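Local coordinates for protein periplasmic beta-glucosidase (Pseudomonas aeruginosa, PDB 6R5T) that probably hydrolyses terminal, non-reducing beta-D-glucosyl residues with release of beta-D-glucose, as a periplasmic family 3 glycoside hydrolase that also binds magnesium, at residues R5-L10 with A313-L318. The protein carries 1 engineered substitution. Sequence-based numbering, arbitrary orientation.
Sequences RFIASL and ACRDVL
I7 of helix 2-12 reaches across to R315 and L318 of helix 307-323, and L10, one turn on, extends the contact along L318. The two helical segments cross at a steep angle, with 127° between their N-to-C directions and 10.4 Å between their axes at closest approach. The side chain of I7 divides at CB. Its CG2 branch lies anti to the backbone N and enters the angle between the two partners, with R315 CG 4.0 Å away and L318 CB 4.4 Å away. The other branch leaves beside the backbone N (chi1 -68°) and extends through CG1 to its tip, where I7 CD1 lies 4.3 Å from L318 C, the carbonyl carbon. Beyond I7, L10 CD2 packs on L318 CD1 at 4.2 Å. M11, also on helix 2-12, touches C314, R315 and L318 and continues this apolar strip.

R315 gives only the foot of its side chain to I7. The chain bends at chi2 (-92°) and carries the guanidinium away from I7 to D316 of its own helix, where R315 NH1 donates to D316 OD1 in a salt bridge of 2.8 Å. OD1 lies nearly in the guanidinium plane, while NH1 comes to it from the anti side, tilted out of the carboxylate plane. NH1 also bonds to the carbonyl O of K249, while NH2 forms a salt bridge with E4, again on helix 2-12. D316 has a second basic partner in R243.

The contact thus fastens the N-terminal helix to helix 307-323, the second helix after the last barrel strand, 286-287. Its chemistry is two-layered: I7, L10 and L318 meet through loose van der Waals contacts with little directional demand, whereas the R315 guanidinium, fixed by carboxylates and a carbonyl, ties the two helices together through E4.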
ATOM      1  N   ARG A   5       2.676  20.330  44.826  1.00 39.93           N
ATOM      2  CA  ARG A   5       2.518  20.139  46.294  1.00 42.63           C
ATOM      3  C   ARG A   5       1.161  19.483  46.561  1.00 36.38           C
ATOM      4  O   ARG A   5       1.128  18.517  47.310  1.00 31.10           O
ATOM      5  CB  ARG A   5       2.608  21.456  47.076  1.00 51.01           C
ATOM      6  CG  ARG A   5       3.980  22.126  47.033  1.00 61.79           C
ATOM      7  CD  ARG A   5       4.227  23.084  48.192  1.00 65.53           C
ATOM      8  NE  ARG A   5       4.242  22.310  49.430  1.00 78.96           N
ATOM      9  CZ  ARG A   5       3.625  22.628  50.567  1.00 80.59           C
ATOM     10  NH1 ARG A   5       2.933  23.750  50.674  1.00 81.91           N
ATOM     11  NH2 ARG A   5       3.707  21.808  51.604  1.00 79.49           N
ATOM     12  N   PHE A   6       0.090  20.023  45.991  1.00 29.31           N
ATOM     13  CA  PHE A   6      -1.303  19.535  46.152  1.00 25.71           C
ATOM     14  C   PHE A   6      -1.312  18.043  45.768  1.00 25.22           C
ATOM     15  O   PHE A   6      -1.850  17.225  46.524  1.00 22.72           O
ATOM     16  CB  PHE A   6      -2.302  20.325  45.292  1.00 26.34           C
ATOM     17  CG  PHE A   6      -3.727  19.870  45.445  1.00 27.37           C
ATOM     18  CD1 PHE A   6      -4.228  18.837  44.655  1.00 26.00           C
ATOM     19  CD2 PHE A   6      -4.564  20.422  46.395  1.00 29.78           C
ATOM     20  CE1 PHE A   6      -5.522  18.366  44.817  1.00 27.57           C
ATOM     21  CE2 PHE A   6      -5.865  19.943  46.559  1.00 35.02           C
ATOM     22  CZ  PHE A   6      -6.342  18.911  45.771  1.00 33.89           C
ATOM     23  N   ILE A   7      -0.725  17.715  44.618  1.00 22.43           N
ATOM     24  CA  ILE A   7      -0.767  16.326  44.086  1.00 24.70           C
ATOM     25  C   ILE A   7       0.066  15.406  44.969  1.00 21.88           C
ATOM     26  O   ILE A   7      -0.381  14.311  45.271  1.00 20.16           O
ATOM     27  CB  ILE A   7      -0.360  16.259  42.596  1.00 25.23           C
ATOM     28  CG1 ILE A   7      -1.455  16.954  41.777  1.00 29.07           C
ATOM     29  CG2 ILE A   7      -0.146  14.822  42.166  1.00 27.42           C
ATOM     30  CD1 ILE A   7      -1.124  17.194  40.330  1.00 31.45           C
ATOM     31  N   ALA A   8       1.249  15.836  45.386  1.00 23.31           N
ATOM     32  CA  ALA A   8       2.130  15.020  46.251  1.00 22.49           C
ATOM     33  C   ALA A   8       1.434  14.796  47.605  1.00 21.28           C
ATOM     34  O   ALA A   8       1.518  13.676  48.106  1.00 22.75           O
ATOM     35  CB  ALA A   8       3.466  15.702  46.426  1.00 25.02           C
ATOM     36  N   SER A   9       0.754  15.789  48.163  1.00 20.36           N
ATOM     37  CA  SER A   9       0.088  15.659  49.477  1.00 22.08           C
ATOM     38  C   SER A   9      -1.049  14.656  49.306  1.00 21.63           C
ATOM     39  O   SER A   9      -1.194  13.740  50.141  1.00 21.23           O
ATOM     40  CB  SER A   9      -0.403  16.983  50.007  1.00 26.15           C
ATOM     41  OG  SER A   9      -1.308  16.819  51.116  1.00 31.26           O
ATOM     42  N   LEU A  10      -1.830  14.788  48.229  1.00 17.81           N
ATOM     43  CA  LEU A  10      -2.938  13.835  48.003  1.00 17.78           C
ATOM     44  C   LEU A  10      -2.386  12.424  47.801  1.00 17.84           C
ATOM     45  O   LEU A  10      -2.920  11.458  48.410  1.00 17.75           O
ATOM     46  CB  LEU A  10      -3.804  14.275  46.825  1.00 18.32           C
ATOM     47  CG  LEU A  10      -4.962  13.340  46.494  1.00 19.88           C
ATOM     48  CD1 LEU A  10      -5.859  13.082  47.684  1.00 20.32           C
ATOM     49  CD2 LEU A  10      -5.810  14.013  45.433  1.00 18.71           C
ATOM     50  N   ALA A 313       1.444   7.008  36.699  1.00 16.26           N
ATOM     51  CA  ALA A 313       0.130   6.868  36.051  1.00 14.85           C
ATOM     52  C   ALA A 313      -0.897   7.641  36.864  1.00 15.95           C
ATOM     53  O   ALA A 313      -1.670   8.458  36.342  1.00 14.71           O
ATOM     54  CB  ALA A 313      -0.206   5.425  35.878  1.00 15.12           C
ATOM     55  N   CYS A 314      -0.894   7.430  38.195  1.00 14.77           N
ATOM     56  CA  CYS A 314      -1.837   8.113  39.092  1.00 14.76           C
ATOM     57  C   CYS A 314      -1.605   9.628  39.101  1.00 14.88           C
ATOM     58  O   CYS A 314      -2.567  10.386  38.995  1.00 14.66           O
ATOM     59  CB  CYS A 314      -1.664   7.524  40.485  1.00 16.19           C
ATOM     60  SG  CYS A 314      -2.841   8.254  41.648  1.00 19.34           S
ATOM     61  N   ARG A 315      -0.351  10.079  39.181  1.00 14.85           N
ATOM     62  CA  ARG A 315      -0.046  11.506  39.172  1.00 16.25           C
ATOM     63  C   ARG A 315      -0.622  12.155  37.910  1.00 14.84           C
ATOM     64  O   ARG A 315      -1.197  13.216  38.004  1.00 14.59           O
ATOM     65  CB  ARG A 315       1.455  11.774  39.258  1.00 18.29           C
ATOM     66  CG  ARG A 315       1.858  13.234  39.123  1.00 22.93           C
ATOM     67  CD  ARG A 315       2.177  13.618  37.656  1.00 26.93           C
ATOM     68  NE  ARG A 315       2.154  15.060  37.431  1.00 30.59           N
ATOM     69  CZ  ARG A 315       1.913  15.666  36.267  1.00 31.12           C
ATOM     70  NH1 ARG A 315       1.637  14.978  35.161  1.00 32.54           N
ATOM     71  NH2 ARG A 315       1.900  16.986  36.222  1.00 32.94           N
ATOM     72  N   ASP A 316      -0.522  11.471  36.775  1.00 15.00           N
ATOM     73  CA  ASP A 316      -1.024  12.052  35.520  1.00 16.04           C
ATOM     74  C   ASP A 316      -2.543  12.184  35.576  1.00 14.54           C
ATOM     75  O   ASP A 316      -3.076  13.199  35.075  1.00 15.82           O
ATOM     76  CB  ASP A 316      -0.525  11.234  34.325  1.00 15.00           C
ATOM     77  CG  ASP A 316       0.958  11.319  34.039  1.00 17.99           C
ATOM     78  OD1 ASP A 316       1.619  12.184  34.646  1.00 19.95           O
ATOM     79  OD2 ASP A 316       1.446  10.475  33.224  1.00 19.53           O
ATOM     80  N   VAL A 317      -3.256  11.205  36.149  1.00 13.75           N
ATOM     81  CA  VAL A 317      -4.722  11.325  36.246  1.00 13.39           C
ATOM     82  C   VAL A 317      -5.071  12.513  37.162  1.00 15.09           C
ATOM     83  O   VAL A 317      -5.948  13.318  36.816  1.00 14.70           O
ATOM     84  CB  VAL A 317      -5.340  10.013  36.740  1.00 14.53           C
ATOM     85  CG1 VAL A 317      -6.823  10.200  37.018  1.00 14.99           C
ATOM     86  CG2 VAL A 317      -5.113   8.907  35.698  1.00 15.52           C
ATOM     87  N   LEU A 318      -4.413  12.586  38.326  1.00 15.86           N
ATOM     88  CA  LEU A 318      -4.738  13.628  39.317  1.00 16.56           C
ATOM     89  C   LEU A 318      -4.415  14.991  38.733  1.00 15.55           C
ATOM     90  O   LEU A 318      -5.198  15.928  38.938  1.00 16.73           O
ATOM     91  CB  LEU A 318      -3.946  13.354  40.607  1.00 16.36           C
ATOM     92  CG  LEU A 318      -4.312  12.069  41.351  1.00 16.80           C
ATOM     93  CD1 LEU A 318      -3.447  11.973  42.598  1.00 17.84           C
ATOM     94  CD2 LEU A 318      -5.785  11.983  41.690  1.00 18.34           C
TER